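Local coordinates for protein borrelidin polyketide synthase, type I (Streptomyces parvulus, PDB 6OBT) that probably dehydrates beta-hydroxyacyl intermediates through its dehydratase domain during assembly of the polyketide borrelidin, at residues Cys99-Leu107 against Pro255-Leu263. Residues are numbered along the deposited sequence; the frame is centred on the assembly and turned at random.
Sequences CDSVDELTL and PFAFSDVRL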
ATOM      1  N   CYS A  99       1.998  12.326  15.579  1.00 49.92           N
ATOM      2  CA  CYS A  99       0.918  12.355  16.569  1.00 53.44           C
ATOM      3  C   CYS A  99       1.319  11.430  17.720  1.00 55.26           C
ATOM      4  O   CYS A  99       1.066  10.226  17.688  1.00 54.91           O
ATOM      5  CB  CYS A  99      -0.416  11.921  15.948  1.00 57.39           C
ATOM      6  SG  CYS A  99      -1.143  13.047  14.722  1.00 61.83           S
ATOM      7  N   ASP A 100       1.942  11.997  18.742  1.00 65.13           N
ATOM      8  CA  ASP A 100       2.506  11.203  19.827  1.00 71.19           C
ATOM      9  C   ASP A 100       1.462  10.696  20.820  1.00 68.12           C
ATOM     10  O   ASP A 100       1.838  10.143  21.862  1.00 73.72           O
ATOM     11  CB  ASP A 100       3.564  12.019  20.565  1.00 82.88           C
ATOM     12  CG  ASP A 100       2.971  13.204  21.287  1.00100.45           C
ATOM     13  OD1 ASP A 100       3.074  13.265  22.531  1.00104.09           O
ATOM     14  OD2 ASP A 100       2.386  14.072  20.603  1.00111.03           O
ATOM     15  N   SER A 101       0.172  10.865  20.548  1.00 51.95           N
ATOM     16  CA  SER A 101      -0.850  10.452  21.497  1.00 49.85           C
ATOM     17  C   SER A 101      -1.947   9.688  20.776  1.00 46.51           C
ATOM     18  O   SER A 101      -2.383  10.079  19.686  1.00 44.05           O
ATOM     19  CB  SER A 101      -1.459  11.649  22.232  1.00 55.38           C
ATOM     20  OG  SER A 101      -2.607  11.265  22.975  1.00 57.48           O
ATOM     21  N   VAL A 102      -2.367   8.583  21.382  1.00 42.60           N
ATOM     22  CA  VAL A 102      -3.597   7.902  20.980  1.00 38.83           C
ATOM     23  C   VAL A 102      -4.684   8.546  21.835  1.00 39.50           C
ATOM     24  O   VAL A 102      -4.907   8.174  22.990  1.00 41.90           O
ATOM     25  CB  VAL A 102      -3.508   6.385  21.158  1.00 40.48           C
ATOM     26  CG1 VAL A 102      -4.804   5.717  20.731  1.00 34.11           C
ATOM     27  CG2 VAL A 102      -2.343   5.814  20.332  1.00 36.77           C
ATOM     28  N   ASP A 103      -5.305   9.596  21.286  1.00 34.95           N
ATOM     29  CA  ASP A 103      -6.398  10.270  21.982  1.00 42.66           C
ATOM     30  C   ASP A 103      -7.503   9.289  22.337  1.00 41.45           C
ATOM     31  O   ASP A 103      -8.122   9.386  23.406  1.00 42.07           O
ATOM     32  CB  ASP A 103      -6.968  11.392  21.111  1.00 48.45           C
ATOM     33  CG  ASP A 103      -6.082  12.630  21.074  1.00 55.37           C
ATOM     34  OD1 ASP A 103      -6.489  13.624  20.432  1.00 55.07           O
ATOM     35  OD2 ASP A 103      -4.981  12.606  21.670  1.00 48.18           O
ATOM     36  N   GLU A 104      -7.759   8.331  21.447  1.00 44.35           N
ATOM     37  CA  GLU A 104      -8.934   7.479  21.549  1.00 48.24           C
ATOM     38  C   GLU A 104      -8.717   6.257  20.669  1.00 43.97           C
ATOM     39  O   GLU A 104      -8.350   6.403  19.497  1.00 41.75           O
ATOM     40  CB  GLU A 104     -10.172   8.264  21.099  1.00 56.71           C
ATOM     41  CG  GLU A 104     -11.430   8.009  21.871  1.00 70.04           C
ATOM     42  CD  GLU A 104     -12.662   8.360  21.058  1.00 82.15           C
ATOM     43  OE1 GLU A 104     -13.597   7.530  20.997  1.00 82.86           O
ATOM     44  OE2 GLU A 104     -12.685   9.467  20.474  1.00 85.94           O
ATOM     45  N   LEU A 105      -8.938   5.061  21.223  1.00 42.44           N
ATOM     46  CA  LEU A 105      -8.997   3.851  20.403  1.00 42.79           C
ATOM     47  C   LEU A 105     -10.059   2.921  20.976  1.00 42.71           C
ATOM     48  O   LEU A 105     -10.062   2.632  22.178  1.00 41.69           O
ATOM     49  CB  LEU A 105      -7.647   3.127  20.325  1.00 40.20           C
ATOM     50  CG  LEU A 105      -7.581   2.150  19.143  1.00 38.42           C
ATOM     51  CD1 LEU A 105      -7.545   2.906  17.813  1.00 39.70           C
ATOM     52  CD2 LEU A 105      -6.406   1.201  19.250  1.00 40.75           C
ATOM     53  N   THR A 106     -10.966   2.466  20.122  1.00 35.02           N
ATOM     54  CA  THR A 106     -12.078   1.624  20.538  1.00 38.41           C
ATOM     55  C   THR A 106     -11.990   0.320  19.767  1.00 40.30           C
ATOM     56  O   THR A 106     -11.924   0.339  18.529  1.00 36.94           O
ATOM     57  CB  THR A 106     -13.417   2.308  20.268  1.00 45.18           C
ATOM     58  OG1 THR A 106     -13.337   3.684  20.669  1.00 51.34           O
ATOM     59  CG2 THR A 106     -14.522   1.615  21.053  1.00 46.15           C
ATOM     60  N   LEU A 107     -11.951  -0.799  20.485  1.00 41.47           N
ATOM     61  CA  LEU A 107     -11.839  -2.084  19.806  1.00 45.76           C
ATOM     62  C   LEU A 107     -13.212  -2.560  19.346  1.00 50.52           C
ATOM     63  O   LEU A 107     -14.240  -2.233  19.946  1.00 49.03           O
ATOM     64  CB  LEU A 107     -11.178  -3.120  20.719  1.00 44.78           C
ATOM     65  CG  LEU A 107      -9.807  -2.673  21.246  1.00 43.91           C
ATOM     66  CD1 LEU A 107      -9.118  -3.747  22.057  1.00 44.81           C
ATOM     67  CD2 LEU A 107      -8.898  -2.221  20.099  1.00 42.73           C
ATOM     68  N   PRO A 255      -9.608  -5.709  27.301  1.00 55.69           N
ATOM     69  CA  PRO A 255      -9.687  -4.269  27.015  1.00 56.37           C
ATOM     70  C   PRO A 255     -10.722  -3.969  25.936  1.00 54.08           C
ATOM     71  O   PRO A 255     -10.953  -4.767  25.025  1.00 50.25           O
ATOM     72  CB  PRO A 255      -8.270  -3.926  26.538  1.00 56.56           C
ATOM     73  CG  PRO A 255      -7.400  -4.944  27.217  1.00 55.83           C
ATOM     74  CD  PRO A 255      -8.221  -6.199  27.371  1.00 50.54           C
ATOM     75  N   PHE A 256     -11.354  -2.800  26.054  1.00 52.63           N
ATOM     76  CA  PHE A 256     -12.356  -2.369  25.081  1.00 52.14           C
ATOM     77  C   PHE A 256     -12.049  -0.974  24.536  1.00 51.31           C
ATOM     78  O   PHE A 256     -11.850  -0.811  23.327  1.00 49.62           O
ATOM     79  CB  PHE A 256     -13.753  -2.414  25.716  1.00 53.12           C
ATOM     80  CG  PHE A 256     -14.816  -1.693  24.928  1.00 54.18           C
ATOM     81  CD1 PHE A 256     -15.013  -1.956  23.576  1.00 55.99           C
ATOM     82  CD2 PHE A 256     -15.637  -0.764  25.549  1.00 54.25           C
ATOM     83  CE1 PHE A 256     -15.996  -1.285  22.861  1.00 53.18           C
ATOM     84  CE2 PHE A 256     -16.624  -0.095  24.834  1.00 52.40           C
ATOM     85  CZ  PHE A 256     -16.801  -0.350  23.500  1.00 52.65           C
ATOM     86  N   ALA A 257     -12.010   0.043  25.400  1.00 42.99           N
ATOM     87  CA  ALA A 257     -11.820   1.418  24.951  1.00 42.66           C
ATOM     88  C   ALA A 257     -10.649   2.055  25.684  1.00 45.49           C
ATOM     89  O   ALA A 257     -10.551   1.948  26.914  1.00 49.12           O
ATOM     90  CB  ALA A 257     -13.094   2.247  25.157  1.00 45.19           C
ATOM     91  N   PHE A 258      -9.774   2.721  24.919  1.00 35.18           N
ATOM     92  CA  PHE A 258      -8.570   3.373  25.401  1.00 38.21           C
ATOM     93  C   PHE A 258      -8.669   4.878  25.177  1.00 41.91           C
ATOM     94  O   PHE A 258      -9.103   5.339  24.115  1.00 38.92           O
ATOM     95  CB  PHE A 258      -7.308   2.866  24.686  1.00 41.09           C
ATOM     96  CG  PHE A 258      -6.949   1.437  24.987  1.00 43.45           C
ATOM     97  CD1 PHE A 258      -7.609   0.386  24.345  1.00 44.08           C
ATOM     98  CD2 PHE A 258      -5.920   1.141  25.872  1.00 38.10           C
ATOM     99  CE1 PHE A 258      -7.264  -0.928  24.609  1.00 43.18           C
ATOM    100  CE2 PHE A 258      -5.558  -0.165  26.138  1.00 42.09           C
ATOM    101  CZ  PHE A 258      -6.227  -1.202  25.520  1.00 43.42           C
ATOM    102  N   SER A 259      -8.228   5.648  26.158  1.00 43.89           N
ATOM    103  CA  SER A 259      -8.190   7.090  26.018  1.00 47.93           C
ATOM    104  C   SER A 259      -6.834   7.583  26.508  1.00 43.66           C
ATOM    105  O   SER A 259      -6.357   7.137  27.556  1.00 45.14           O
ATOM    106  CB  SER A 259      -9.345   7.739  26.802  1.00 62.34           C
ATOM    107  OG  SER A 259      -9.791   8.940  26.188  1.00 68.97           O
ATOM    108  N   ASP A 260      -6.192   8.437  25.707  1.00 41.08           N
ATOM    109  CA  ASP A 260      -4.983   9.181  26.075  1.00 43.20           C
ATOM    110  C   ASP A 260      -3.826   8.247  26.448  1.00 42.35           C
ATOM    111  O   ASP A 260      -3.316   8.255  27.574  1.00 36.97           O
ATOM    112  CB  ASP A 260      -5.282  10.159  27.217  1.00 48.58           C
ATOM    113  CG  ASP A 260      -6.285  11.216  26.826  1.00 56.82           C
ATOM    114  OD1 ASP A 260      -7.166  11.533  27.653  1.00 63.37           O
ATOM    115  OD2 ASP A 260      -6.200  11.723  25.686  1.00 59.41           O
ATOM    116  N   VAL A 261      -3.382   7.483  25.451  1.00 38.88           N
ATOM    117  CA  VAL A 261      -2.258   6.562  25.598  1.00 37.93           C
ATOM    118  C   VAL A 261      -1.002   7.224  25.049  1.00 35.13           C
ATOM    119  O   VAL A 261      -1.002   7.741  23.922  1.00 35.55           O
ATOM    120  CB  VAL A 261      -2.517   5.232  24.874  1.00 36.85           C
ATOM    121  CG1 VAL A 261      -1.442   4.218  25.246  1.00 36.72           C
ATOM    122  CG2 VAL A 261      -3.904   4.712  25.192  1.00 39.15           C
ATOM    123  N   ARG A 262       0.072   7.211  25.839  1.00 31.44           N
ATOM    124  CA  ARG A 262       1.358   7.730  25.393  1.00 32.32           C
ATOM    125  C   ARG A 262       2.455   6.741  25.742  1.00 31.94           C
ATOM    126  O   ARG A 262       2.442   6.136  26.821  1.00 34.49           O
ATOM    127  CB  ARG A 262       1.676   9.102  26.023  1.00 40.53           C
ATOM    128  CG  ARG A 262       0.663  10.178  25.700  1.00 50.46           C
ATOM    129  CD  ARG A 262       1.341  11.482  25.327  1.00 58.66           C
ATOM    130  NE  ARG A 262       1.631  12.280  26.511  1.00 64.69           N
ATOM    131  CZ  ARG A 262       2.414  13.354  26.514  1.00 74.05           C
ATOM    132  NH1 ARG A 262       2.988  13.763  25.389  1.00 75.27           N
ATOM    133  NH2 ARG A 262       2.630  14.020  27.640  1.00 76.91           N
ATOM    134  N   LEU A 263       3.402   6.580  24.823  1.00 30.89           N
ATOM    135  CA  LEU A 263       4.552   5.710  25.022  1.00 31.66           C
ATOM    136  C   LEU A 263       5.804   6.575  25.023  1.00 33.03           C
ATOM    137  O   LEU A 263       6.099   7.250  24.027  1.00 32.41           O
ATOM    138  CB  LEU A 263       4.615   4.634  23.933  1.00 32.56           C
ATOM    139  CG  LEU A 263       5.764   3.637  24.049  1.00 32.18           C
ATOM    140  CD1 LEU A 263       5.576   2.761  25.298  1.00 32.07           C
ATOM    141  CD2 LEU A 263       5.876   2.766  22.818  1.00 32.74           C
TER
HETATM  142  O   HOH W   1       3.296   8.100  22.320  1.00 44.62           O
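Asp100 turns its CG between its own backbone N and carbonyl carbon (chi1 66°), and the Arg262 chain bends about its CB-CG and CG-CD bonds (chi3 -87° for the second), which lays the two side chains alongside each other. Antiparallel strands 101-107 and 254-263 meet here, consistent with the central seam of the double hotdog fold known for polyketide synthase dehydratases, one strand probably from each hotdog half. NH1 of Arg262 reaches OD1 of the poorly ordered Asp100 side chain at 2.9 Å, a salt bridge in the guanidinium plane although the carboxylate is turned 68° from it. OD2 of Asp100 accepts from Gly158 N, and NH2 of Arg262 donates to Pro160 O. Leu105 and Phe258 form a hydrogen-bonded pair, Phe258 N donating to Leu105 O at 2.8 Å. Their side chains share the face with Val102 and Val261, whose CB atoms lie 4.0 Å apart; Val87 of helix 83-97 touches both Leu105 and Phe258. CD1 of Leu107 comes to the edge of the Phe258 ring, 4.2 Å from CE1. At the end of the pairing Leu107 N donates to Phe256 O, and CG2 of Thr106 approaches the Phe256 ring obliquely, 3.7 Å from CE1. Between these ends a G1 beta bulge sets Asp260 and Val261 both opposite Val102, and Asp260, with positive phi, kinks the strand. OD2 of Asp103 and OD2 of Asp260 lie 4.3 Å apart, like charges that may raise each other's pKa; Ser101 OG donates to Asp103 OD2. Asp103 O takes two donors: Asp260 N from above the carbonyl plane, and Ser259 OG nearly end-on at 3.3 Å.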